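PDB 6A5K: histone-lysine N-methyltransferase, H3 lysine-9 specific SUVH6 from Arabidopsis thaliana, which catalyses H3K9 methylation with S-adenosylmethionine as methyl donor and, through its SRA domain, probably recognises methylated DNA in non-CG contexts. Local coordinates for residues Ile256-Glu261 with Leu355-Thr360; Trp365-Leu370 with Gln490-Asp495; His455-Asn460 with Cys515-Ala520. The protein carries 1 engineered substitution. One frame throughout, in Å; residues are numbered along the deposited sequence.

Interaction 1. Residues Ile256-Glu261 with Leu355-Thr360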
loop_
_atom_site.group_PDB
_atom_site.type_symbol
_atom_site.label_atom_id
_atom_site.label_comp_id
_atom_site.label_asym_id
_atom_site.label_seq_id
_atom_site.Cartn_x
_atom_site.Cartn_y
_atom_site.Cartn_z
ATOM N N ILE A 256 -10.063 7.300 -16.030
ATOM C CA ILE A 256 -8.645 7.164 -15.737
ATOM C C ILE A 256 -7.877 8.165 -16.587
ATOM O O ILE A 256 -7.748 8.000 -17.795
ATOM C CB ILE A 256 -8.149 5.726 -15.993
ATOM C CG1 ILE A 256 -8.850 4.756 -15.035
ATOM C CG2 ILE A 256 -6.631 5.637 -15.821
ATOM C CD1 ILE A 256 -8.521 3.278 -15.273
ATOM N N SER A 257 -7.385 9.220 -15.950
ATOM C CA SER A 257 -6.761 10.315 -16.680
ATOM C C SER A 257 -5.293 10.039 -16.982
ATOM O O SER A 257 -4.700 9.084 -16.463
ATOM C CB SER A 257 -6.891 11.620 -15.895
ATOM O OG SER A 257 -6.295 11.494 -14.615
ATOM N N ALA A 258 -4.715 10.886 -17.825
ATOM C CA ALA A 258 -3.303 10.794 -18.168
ATOM C C ALA A 258 -2.616 12.140 -17.951
ATOM O O ALA A 258 -3.083 13.184 -18.426
ATOM C CB ALA A 258 -3.132 10.338 -19.599
ATOM N N VAL A 259 -1.498 12.103 -17.236
ATOM C CA VAL A 259 -0.748 13.307 -16.913
ATOM C C VAL A 259 0.688 13.188 -17.421
ATOM O O VAL A 259 1.350 12.172 -17.219
ATOM C CB VAL A 259 -0.746 13.572 -15.388
ATOM C CG1 VAL A 259 0.160 14.751 -15.038
ATOM C CG2 VAL A 259 -2.162 13.811 -14.887
ATOM N N ASN A 260 1.163 14.223 -18.101
ATOM C CA ASN A 260 2.543 14.242 -18.568
ATOM C C ASN A 260 3.169 15.602 -18.278
ATOM O O ASN A 260 2.826 16.599 -18.905
ATOM C CB ASN A 260 2.614 13.923 -20.065
ATOM C CG ASN A 260 4.041 13.757 -20.571
ATOM O OD1 ASN A 260 5.003 14.158 -19.914
ATOM N ND2 ASN A 260 4.179 13.165 -21.754
ATOM N N GLU A 261 4.078 15.635 -17.315
ATOM C CA GLU A 261 4.765 16.870 -16.963
ATOM C C GLU A 261 6.231 16.785 -17.362
ATOM O O GLU A 261 7.046 17.613 -16.958
ATOM C CB GLU A 261 4.626 17.148 -15.466
ATOM C CG GLU A 261 3.198 17.039 -14.958
ATOM C CD GLU A 261 3.079 17.327 -13.476
ATOM O OE1 GLU A 261 2.670 16.417 -12.723
ATOM O OE2 GLU A 261 3.394 18.465 -13.065
ATOM N N LEU A 355 -7.429 5.793 -10.214
ATOM C CA LEU A 355 -6.147 5.595 -10.883
ATOM C C LEU A 355 -5.923 6.610 -11.995
ATOM O O LEU A 355 -6.874 7.161 -12.561
ATOM C CB LEU A 355 -6.051 4.180 -11.458
ATOM C CG LEU A 355 -6.295 3.027 -10.486
ATOM C CD1 LEU A 355 -6.166 1.693 -11.202
ATOM C CD2 LEU A 355 -5.329 3.104 -9.305
ATOM N N GLU A 356 -4.653 6.855 -12.295
ATOM C CA GLU A 356 -4.276 7.637 -13.467
ATOM C C GLU A 356 -2.945 7.127 -14.009
ATOM O O GLU A 356 -2.152 6.539 -13.264
ATOM C CB GLU A 356 -4.197 9.130 -13.129
ATOM C CG GLU A 356 -2.911 9.575 -12.461
ATOM C CD GLU A 356 -2.896 11.070 -12.158
ATOM O OE1 GLU A 356 -3.923 11.744 -12.398
ATOM O OE2 GLU A 356 -1.855 11.573 -11.683
ATOM N N ILE A 357 -2.714 7.308 -15.309
ATOM C CA ILE A 357 -1.395 7.027 -15.856
ATOM C C ILE A 357 -0.625 8.331 -16.011
ATOM O O ILE A 357 -1.213 9.412 -16.163
ATOM C CB ILE A 357 -1.442 6.274 -17.208
ATOM C CG1 ILE A 357 -2.017 7.152 -18.328
ATOM C CG2 ILE A 357 -2.220 4.967 -17.066
ATOM C CD1 ILE A 357 -1.848 6.539 -19.713
ATOM N N PHE A 358 0.696 8.230 -15.945
ATOM C CA PHE A 358 1.522 9.423 -15.970
ATOM C C PHE A 358 2.870 9.129 -16.606
ATOM O O PHE A 358 3.313 7.983 -16.640
ATOM C CB PHE A 358 1.715 9.977 -14.552
ATOM C CG PHE A 358 2.629 9.144 -13.695
ATOM C CD1 PHE A 358 2.176 7.970 -13.107
ATOM C CD2 PHE A 358 3.945 9.535 -13.481
ATOM C CE1 PHE A 358 3.025 7.198 -12.317
ATOM C CE2 PHE A 358 4.792 8.773 -12.699
ATOM C CZ PHE A 358 4.331 7.596 -12.121
ATOM N N LYS A 359 3.529 10.170 -17.097
ATOM C CA LYS A 359 4.821 9.978 -17.740
ATOM C C LYS A 359 5.984 10.040 -16.749
ATOM O O LYS A 359 6.103 10.984 -15.959
ATOM C CB LYS A 359 5.028 11.019 -18.842
ATOM C CG LYS A 359 6.166 10.683 -19.793
ATOM C CD LYS A 359 5.901 9.378 -20.518
ATOM C CE LYS A 359 6.426 9.412 -21.947
ATOM N NZ LYS A 359 7.847 9.852 -22.036
ATOM N N THR A 360 6.837 9.024 -16.798
ATOM C CA THR A 360 8.053 8.991 -15.995
ATOM C C THR A 360 9.198 9.489 -16.857
ATOM O O THR A 360 9.036 9.635 -18.066
ATOM C CB THR A 360 8.388 7.575 -15.492
ATOM O OG1 THR A 360 8.789 6.767 -16.604
ATOM C CG2 THR A 360 7.196 6.941 -14.797
HETATM O O HOH W 1 -7.916 9.661 -13.044
HETATM O O HOH W 2 4.479 13.192 -15.834
#
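Ala-258 and Ile-357 sit at the tight centre of a parallel strand pair, the methyl CB of Ala-258 lying 3.6 Å from CG1 of Ile-357. That branch reaches Ala-258 because CG1 is set between the backbone N and the carbonyl carbon of Ile-357 (chi1 68°). Three backbone bonds run through this part: Ile-357 N to Ser-257 O at 2.9 Å, Val-259 N to Ile-357 O, and Lys-359 N to Val-259 O. On the face of Val-259 and Phe-358, the CG2 methyl of Val-259 slants across the carboxylate of Glu-356, 3.7 Å from OE1. Asn-260 and Lys-359 run alongside each other, the amide of Asn-260 against CB of Lys-359; NZ of Lys-359 goes on to salt bridges with Asp-263 and Glu-265, and the amide of Asn-260 is hydrogen-bonded to Asp-263.

Water enters at two positions. One molecule accepts from Ser-257 N and donates to Leu-355 O (2.8 Å), although CG2 of Ile-256 still packs on that carbonyl oxygen at 3.6 Å. A second water links Glu-261 N to Lys-359 O.

Within the mixed sheet, strand 257-259 from the pre-SET region lies between strands 242-244 and 355-359. Strand 365-369 flanks the latter on its other edge; its Arg-368, together with Arg-239, forms salt bridges to Glu-356 OE2, and its Trp-365 packs on Ile-357.

Interaction 2. Residues Trp365-Leu370 with Gln490-Asp495. With SAM (S-adenosylmethionine), chain F.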
loop_
_atom_site.group_PDB
_atom_site.type_symbol
_atom_site.label_atom_id
_atom_site.label_comp_id
_atom_site.label_asym_id
_atom_site.label_seq_id
_atom_site.Cartn_x
_atom_site.Cartn_y
_atom_site.Cartn_z
ATOM N N TRP A 365 5.346 5.444 -19.663
ATOM C CA TRP A 365 4.149 5.663 -18.865
ATOM C C TRP A 365 4.063 4.655 -17.722
ATOM O O TRP A 365 4.437 3.492 -17.882
ATOM C CB TRP A 365 2.898 5.577 -19.744
ATOM C CG TRP A 365 2.841 6.659 -20.785
ATOM C CD1 TRP A 365 3.416 6.639 -22.020
ATOM C CD2 TRP A 365 2.183 7.926 -20.664
ATOM N NE1 TRP A 365 3.153 7.820 -22.682
ATOM C CE2 TRP A 365 2.399 8.623 -21.871
ATOM C CE3 TRP A 365 1.436 8.536 -19.653
ATOM C CZ2 TRP A 365 1.887 9.901 -22.094
ATOM C CZ3 TRP A 365 0.928 9.807 -19.879
ATOM C CH2 TRP A 365 1.157 10.475 -21.090
ATOM N N GLY A 366 3.581 5.119 -16.572
ATOM C CA GLY A 366 3.324 4.271 -15.420
ATOM C C GLY A 366 1.965 4.569 -14.804
ATOM O O GLY A 366 1.194 5.370 -15.344
ATOM N N VAL A 367 1.681 3.942 -13.663
ATOM C CA VAL A 367 0.377 4.060 -13.010
ATOM C C VAL A 367 0.522 4.571 -11.584
ATOM O O VAL A 367 1.407 4.128 -10.858
ATOM C CB VAL A 367 -0.372 2.696 -12.975
ATOM C CG1 VAL A 367 -1.704 2.831 -12.241
ATOM C CG2 VAL A 367 -0.594 2.154 -14.387
ATOM N N ARG A 368 -0.328 5.517 -11.190
ATOM C CA ARG A 368 -0.391 5.921 -9.786
ATOM C C ARG A 368 -1.838 6.167 -9.369
ATOM O O ARG A 368 -2.749 6.167 -10.205
ATOM C CB ARG A 368 0.458 7.179 -9.529
ATOM C CG ARG A 368 -0.037 8.423 -10.280
ATOM C CD ARG A 368 0.963 9.584 -10.166
ATOM N NE ARG A 368 0.572 10.720 -11.004
ATOM C CZ ARG A 368 1.409 11.676 -11.388
ATOM N NH1 ARG A 368 2.682 11.634 -11.010
ATOM N NH2 ARG A 368 0.975 12.673 -12.151
ATOM N N CYS A 369 -2.040 6.379 -8.072
ATOM C CA CYS A 369 -3.372 6.615 -7.520
ATOM C C CYS A 369 -3.465 8.010 -6.906
ATOM O O CYS A 369 -2.511 8.483 -6.291
ATOM C CB CYS A 369 -3.703 5.550 -6.475
ATOM S SG CYS A 369 -5.355 5.682 -5.765
ATOM N N LEU A 370 -4.610 8.669 -7.077
ATOM C CA LEU A 370 -4.782 10.031 -6.568
ATOM C C LEU A 370 -4.921 10.075 -5.049
ATOM O O LEU A 370 -4.767 11.130 -4.442
ATOM C CB LEU A 370 -5.995 10.704 -7.213
ATOM C CG LEU A 370 -5.868 11.112 -8.682
ATOM C CD1 LEU A 370 -7.131 11.827 -9.152
ATOM C CD2 LEU A 370 -4.650 11.997 -8.886
ATOM N N GLN A 490 2.299 7.868 -5.384
ATOM C CA GLN A 490 3.485 7.025 -5.508
ATOM C C GLN A 490 3.270 6.044 -6.654
ATOM O O GLN A 490 2.187 5.460 -6.777
ATOM C CB GLN A 490 3.776 6.267 -4.205
ATOM C CG GLN A 490 4.976 5.324 -4.296
ATOM C CD GLN A 490 5.321 4.651 -2.973
ATOM O OE1 GLN A 490 4.995 3.480 -2.751
ATOM N NE2 GLN A 490 6.004 5.384 -2.096
ATOM N N GLU A 491 4.283 5.866 -7.499
ATOM C CA GLU A 491 4.119 4.955 -8.629
ATOM C C GLU A 491 3.840 3.530 -8.136
ATOM O O GLU A 491 4.500 3.034 -7.213
ATOM C CB GLU A 491 5.349 4.967 -9.537
ATOM C CG GLU A 491 5.152 4.142 -10.811
ATOM C CD GLU A 491 6.301 4.265 -11.798
ATOM O OE1 GLU A 491 7.285 4.984 -11.511
ATOM O OE2 GLU A 491 6.212 3.636 -12.872
ATOM N N LEU A 492 2.843 2.892 -8.745
ATOM C CA LEU A 492 2.517 1.496 -8.473
ATOM C C LEU A 492 3.332 0.574 -9.383
ATOM O O LEU A 492 3.392 0.793 -10.590
ATOM C CB LEU A 492 1.023 1.249 -8.683
ATOM C CG LEU A 492 0.065 2.229 -8.007
ATOM C CD1 LEU A 492 -1.378 1.868 -8.348
ATOM C CD2 LEU A 492 0.284 2.193 -6.508
ATOM N N CYS A 493 3.949 -0.449 -8.794
ATOM C CA CYS A 493 4.795 -1.397 -9.518
ATOM C C CYS A 493 4.699 -2.790 -8.916
ATOM O O CYS A 493 4.424 -2.935 -7.730
ATOM C CB CYS A 493 6.262 -0.966 -9.498
ATOM S SG CYS A 493 6.604 0.670 -10.206
ATOM N N TYR A 494 4.966 -3.804 -9.736
ATOM C CA TYR A 494 5.120 -5.174 -9.256
ATOM C C TYR A 494 6.343 -5.796 -9.917
ATOM O O TYR A 494 6.956 -5.203 -10.812
ATOM C CB TYR A 494 3.870 -6.024 -9.539
ATOM C CG TYR A 494 3.601 -6.223 -11.010
ATOM C CD1 TYR A 494 2.933 -5.253 -11.744
ATOM C CD2 TYR A 494 4.017 -7.377 -11.669
ATOM C CE1 TYR A 494 2.687 -5.411 -13.088
ATOM C CE2 TYR A 494 3.771 -7.545 -13.035
ATOM C CZ TYR A 494 3.103 -6.556 -13.731
ATOM O OH TYR A 494 2.841 -6.688 -15.078
ATOM N N ASP A 495 6.690 -6.998 -9.478
ATOM C CA ASP A 495 7.851 -7.719 -9.996
ATOM C C ASP A 495 7.516 -8.458 -11.303
ATOM O O ASP A 495 6.772 -9.438 -11.296
ATOM C CB ASP A 495 8.351 -8.701 -8.930
ATOM C CG ASP A 495 9.514 -9.551 -9.404
ATOM O OD1 ASP A 495 10.256 -9.124 -10.312
ATOM O OD2 ASP A 495 9.674 -10.666 -8.863
HETATM N N SAM F . 6.162 1.955 -19.417
HETATM C CA SAM F . 5.196 1.265 -20.293
HETATM C C SAM F . 4.528 2.190 -21.311
HETATM O O SAM F . 3.599 1.778 -22.021
HETATM O OXT SAM F . 4.891 3.362 -21.441
HETATM C CB SAM F . 4.129 0.557 -19.459
HETATM C CG SAM F . 4.651 -0.755 -18.890
HETATM S SD SAM F . 4.914 -1.896 -20.268
HETATM C CE SAM F . 3.894 -3.248 -19.694
HETATM C "C5'" SAM F . 6.522 -2.643 -19.960
HETATM C "C4'" SAM F . 7.632 -1.782 -20.529
HETATM O "O4'" SAM F . 7.840 -0.651 -19.694
HETATM C "C3'" SAM F . 8.946 -2.539 -20.572
HETATM O "O3'" SAM F . 9.097 -3.229 -21.790
HETATM C "C2'" SAM F . 9.940 -1.415 -20.438
HETATM O "O2'" SAM F . 10.074 -0.800 -21.700
HETATM C "C1'" SAM F . 9.226 -0.432 -19.537
HETATM N N9 SAM F . 9.601 -0.679 -18.129
HETATM C C8 SAM F . 8.787 -1.100 -17.111
HETATM N N7 SAM F . 9.527 -1.207 -15.975
HETATM C C5 SAM F . 10.808 -0.875 -16.264
HETATM C C6 SAM F . 11.967 -0.810 -15.498
HETATM N N6 SAM F . 11.953 -1.117 -14.199
HETATM N N1 SAM F . 13.151 -0.442 -16.097
HETATM C C2 SAM F . 13.185 -0.117 -17.439
HETATM N N3 SAM F . 12.030 -0.173 -18.195
HETATM C C4 SAM F . 10.862 -0.537 -17.617
HETATM O O HOH W 3 3.737 2.096 -12.914
HETATM O O HOH W 4 -0.298 6.135 -6.115
#
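Val-367 and Leu-492 form the centre of a contact between two neighbouring strands of the mixed sheet, both in the SET domain, and the first strand places Trp-365 in the S-adenosylmethionine pocket. The backbone of Trp-365 grips the amino-acid end of the cofactor at two points: its N donates to the carboxylate oxygen OXT at 2.8 Å, and its O accepts a hydrogen bond from the cofactor's amino N. OXT also lies in the plane of the indole, at its edge, 3.6 Å from CD1.

At Gly-366 the carboxylate of Glu-491 comes up close to the main chain, OE2 standing 3.9 Å from CA. Glu-491 gets there with CG anti to its own backbone N (chi1 -174°) and an extended chain beyond; OE2 is hydrogen-bonded to Asn-454 and OE1 is in a salt bridge with Arg-363.

Val-367 makes the direct backbone bond, its O accepting from Leu-492 N at 2.8 Å in a nearly straight line (171° at the hydrogen). Its N instead reaches a water. The CG1 methyl of Val-367 meets CD1 of Leu-492 at 4.0 Å, the two side chains slanting past each other.

Arg-368 touches with its base, CB being 3.7 Å from Gln-490 O, and its extended chain leads away to a cation-pi contact with Phe-358. At Cys-369 a second water lies between Cys-369 N, from which it accepts, and Gln-490 O, to which it can donate.

The short segments run 112° apart in direction, so the antiparallel pairing is short and loose, with water standing in for further strand bonds. The first water accepts the Val-367 N-H and gives its protons to Glu-491 OE2 and Leu-492 O; the carboxylate's charge is probably offset by Arg-363.

Interaction 3. Residues His455-Asn460 with Cys515-Ala520. With ZN (zinc ion), chain E; SAM (S-adenosylmethionine), chain F.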
loop_
_atom_site.group_PDB
_atom_site.type_symbol
_atom_site.label_atom_id
_atom_site.label_comp_id
_atom_site.label_asym_id
_atom_site.label_seq_id
_atom_site.Cartn_x
_atom_site.Cartn_y
_atom_site.Cartn_z
ATOM N N HIS A 455 7.714 -2.274 -13.808
ATOM C CA HIS A 455 8.411 -3.191 -12.916
ATOM C C HIS A 455 9.201 -2.452 -11.838
ATOM O O HIS A 455 9.771 -1.386 -12.094
ATOM C CB HIS A 455 9.376 -4.086 -13.698
ATOM C CG HIS A 455 10.416 -4.730 -12.832
ATOM N ND1 HIS A 455 10.185 -5.907 -12.150
ATOM C CD2 HIS A 455 11.672 -4.340 -12.498
ATOM C CE1 HIS A 455 11.262 -6.229 -11.453
ATOM N NE2 HIS A 455 12.178 -5.295 -11.643
ATOM N N SER A 456 9.258 -3.036 -10.646
ATOM C CA SER A 456 10.222 -2.591 -9.645
ATOM C C SER A 456 10.849 -3.772 -8.905
ATOM O O SER A 456 10.193 -4.797 -8.665
ATOM C CB SER A 456 9.570 -1.646 -8.638
ATOM O OG SER A 456 10.515 -1.232 -7.660
ATOM N N CYS A 457 12.121 -3.628 -8.554
ATOM C CA CYS A 457 12.812 -4.631 -7.752
ATOM C C CYS A 457 12.445 -4.485 -6.279
ATOM O O CYS A 457 12.741 -5.356 -5.467
ATOM C CB CYS A 457 14.322 -4.519 -7.939
ATOM S SG CYS A 457 14.846 -4.773 -9.645
ATOM N N SER A 458 11.801 -3.373 -5.941
ATOM C CA SER A 458 11.221 -3.199 -4.614
ATOM C C SER A 458 9.772 -2.734 -4.751
ATOM O O SER A 458 9.440 -1.607 -4.392
ATOM C CB SER A 458 12.033 -2.206 -3.783
ATOM O OG SER A 458 11.586 -2.214 -2.439
ATOM N N PRO A 459 8.902 -3.617 -5.264
ATOM C CA PRO A 459 7.539 -3.260 -5.666
ATOM C C PRO A 459 6.580 -3.002 -4.501
ATOM O O PRO A 459 6.803 -3.516 -3.408
ATOM C CB PRO A 459 7.092 -4.490 -6.452
ATOM C CG PRO A 459 7.794 -5.625 -5.762
ATOM C CD PRO A 459 9.154 -5.066 -5.397
ATOM N N ASN A 460 5.520 -2.233 -4.742
ATOM C CA ASN A 460 4.485 -2.035 -3.721
ATOM C C ASN A 460 3.212 -2.822 -4.045
ATOM O O ASN A 460 2.251 -2.808 -3.268
ATOM C CB ASN A 460 4.167 -0.539 -3.527
ATOM C CG ASN A 460 3.923 0.198 -4.840
ATOM O OD1 ASN A 460 3.645 -0.415 -5.863
ATOM N ND2 ASN A 460 4.001 1.534 -4.801
ATOM N N CYS A 515 17.339 -2.333 -15.895
ATOM C CA CYS A 515 16.236 -1.938 -15.028
ATOM C C CYS A 515 16.469 -0.520 -14.517
ATOM O O CYS A 515 17.539 -0.211 -13.991
ATOM C CB CYS A 515 16.080 -2.905 -13.846
ATOM S SG CYS A 515 14.683 -2.489 -12.772
ATOM N N PHE A 516 15.459 0.330 -14.673
ATOM C CA PHE A 516 15.528 1.720 -14.226
ATOM C C PHE A 516 14.599 1.986 -13.041
ATOM O O PHE A 516 14.131 3.113 -12.860
ATOM C CB PHE A 516 15.175 2.664 -15.377
ATOM C CG PHE A 516 16.218 2.723 -16.462
ATOM C CD1 PHE A 516 17.527 2.352 -16.210
ATOM C CD2 PHE A 516 15.886 3.168 -17.733
ATOM C CE1 PHE A 516 18.491 2.419 -17.205
ATOM C CE2 PHE A 516 16.841 3.236 -18.737
ATOM C CZ PHE A 516 18.148 2.857 -18.471
ATOM N N CYS A 517 14.321 0.960 -12.235
ATOM C CA CYS A 517 13.360 1.117 -11.141
ATOM C C CYS A 517 13.883 2.070 -10.063
ATOM O O CYS A 517 13.095 2.698 -9.354
ATOM C CB CYS A 517 12.995 -0.242 -10.517
ATOM S SG CYS A 517 14.205 -0.962 -9.343
ATOM N N GLY A 518 15.205 2.166 -9.939
ATOM C CA GLY A 518 15.828 3.107 -9.014
ATOM C C GLY A 518 15.922 2.660 -7.560
ATOM O O GLY A 518 16.362 3.421 -6.691
ATOM N N ALA A 519 15.507 1.427 -7.286
ATOM C CA ALA A 519 15.608 0.883 -5.935
ATOM C C ALA A 519 17.068 0.653 -5.550
ATOM O O ALA A 519 17.918 0.398 -6.395
ATOM C CB ALA A 519 14.820 -0.415 -5.822
ATOM N N ALA A 520 17.366 0.722 -4.262
ATOM C CA ALA A 520 18.742 0.510 -3.838
ATOM C C ALA A 520 19.160 -0.957 -3.964
ATOM O O ALA A 520 20.342 -1.259 -4.090
ATOM C CB ALA A 520 18.924 0.988 -2.445
HETATM ZN ZN ZN E . 15.432 -2.601 -10.533
HETATM N N SAM F . 6.162 1.955 -19.417
HETATM C CA SAM F . 5.196 1.265 -20.293
HETATM C C SAM F . 4.528 2.190 -21.311
HETATM O O SAM F . 3.599 1.778 -22.021
HETATM O OXT SAM F . 4.891 3.362 -21.441
HETATM C CB SAM F . 4.129 0.557 -19.459
HETATM C CG SAM F . 4.651 -0.755 -18.890
HETATM S SD SAM F . 4.914 -1.896 -20.268
HETATM C CE SAM F . 3.894 -3.248 -19.694
HETATM C "C5'" SAM F . 6.522 -2.643 -19.960
HETATM C "C4'" SAM F . 7.632 -1.782 -20.529
HETATM O "O4'" SAM F . 7.840 -0.651 -19.694
HETATM C "C3'" SAM F . 8.946 -2.539 -20.572
HETATM O "O3'" SAM F . 9.097 -3.229 -21.790
HETATM C "C2'" SAM F . 9.940 -1.415 -20.438
HETATM O "O2'" SAM F . 10.074 -0.800 -21.700
HETATM C "C1'" SAM F . 9.226 -0.432 -19.537
HETATM N N9 SAM F . 9.601 -0.679 -18.129
HETATM C C8 SAM F . 8.787 -1.100 -17.111
HETATM N N7 SAM F . 9.527 -1.207 -15.975
HETATM C C5 SAM F . 10.808 -0.875 -16.264
HETATM C C6 SAM F . 11.967 -0.810 -15.498
HETATM N N6 SAM F . 11.953 -1.117 -14.199
HETATM N N1 SAM F . 13.151 -0.442 -16.097
HETATM C C2 SAM F . 13.185 -0.117 -17.439
HETATM N N3 SAM F . 12.030 -0.173 -18.195
HETATM C C4 SAM F . 10.862 -0.537 -17.617
#
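His-455 lays its imidazole edge against the sulfur of Cys-515, CD2 lying 3.5 Å from SG and the sulfur almost in the ring plane (86° off the normal). N6 of S-adenosylmethionine comes to an edge of the same ring. NE2 of His-455 points to SG of Cys-457 in a hydrogen bond of 3.4 Å, only 15° out of the ring plane. With ND1 bonded to Tyr-496 N, both ring nitrogens are engaged and the rotation of the ring is fixed.

The zinc ion binds SG of Cys-457, Cys-515 and Cys-517, each at 2.4 Å, and Cys-522 supplies the fourth sulfur. The four zinc ligands thus join the SET region to the cysteine-rich C-terminal tail, the post-SET arrangement of SUV39-type methyltransferases. N-H groups surround the thiolates: Cys-517 SG accepts from Cys-457 N at 3.5 Å, nearly straight at 169°, and from Ala-519 N, while Cys-515 SG accepts from Cys-517 N. These donors would be expected to spread some of the negative charge on the sulfurs.

The same two loops hold the adenine. His-455 N donates to N7, N6 donates to His-455 O, and Phe-516 N donates to N1 at 2.8 Å; a weak bond also runs from N6 to Cys-515 SG. The loops that carry the zinc ligands therefore also recognise the adenine, mostly through backbone groups.

Farther along, Ser-456 OG accepts from Ser-458 N at 3.0 Å in an ST turn, and CB of Ser-458 touches CB of Ala-519. The first loop leads from strand 454-455 into strand 461-467. Strand 491-494 pairs in parallel with strand 454-455; Tyr-494 is backbone-bonded to Ser-456, and the side chains of Ser-456 and Cys-493 touch. The N-terminal helix 5-29 reaches Ser-458 through Lys-11 and Asn-8.

Overall arrangement
From the N terminus, interaction 1 comes first, closing a loop of 93 residues that contains the cysteine zinc cluster of the pre-SET region. Strand 365-369 follows strand 355-359 directly and lies next to it in the same sheet, so interaction 2 begins where interaction 1 has ended. Interaction 2 spans 119 residues, and interaction 3, which closes a loop of 54, crosses it: 455-460 lies inside that span, 515-520 beyond it. Asn-460 joins the two through the backbone of Glu-491 and Cys-493, and both touch S-adenosylmethionine, at opposite ends of the cofactor. Together the contacts tie the pre-SET region, the SET sheet and the C-terminal zinc site into one unit.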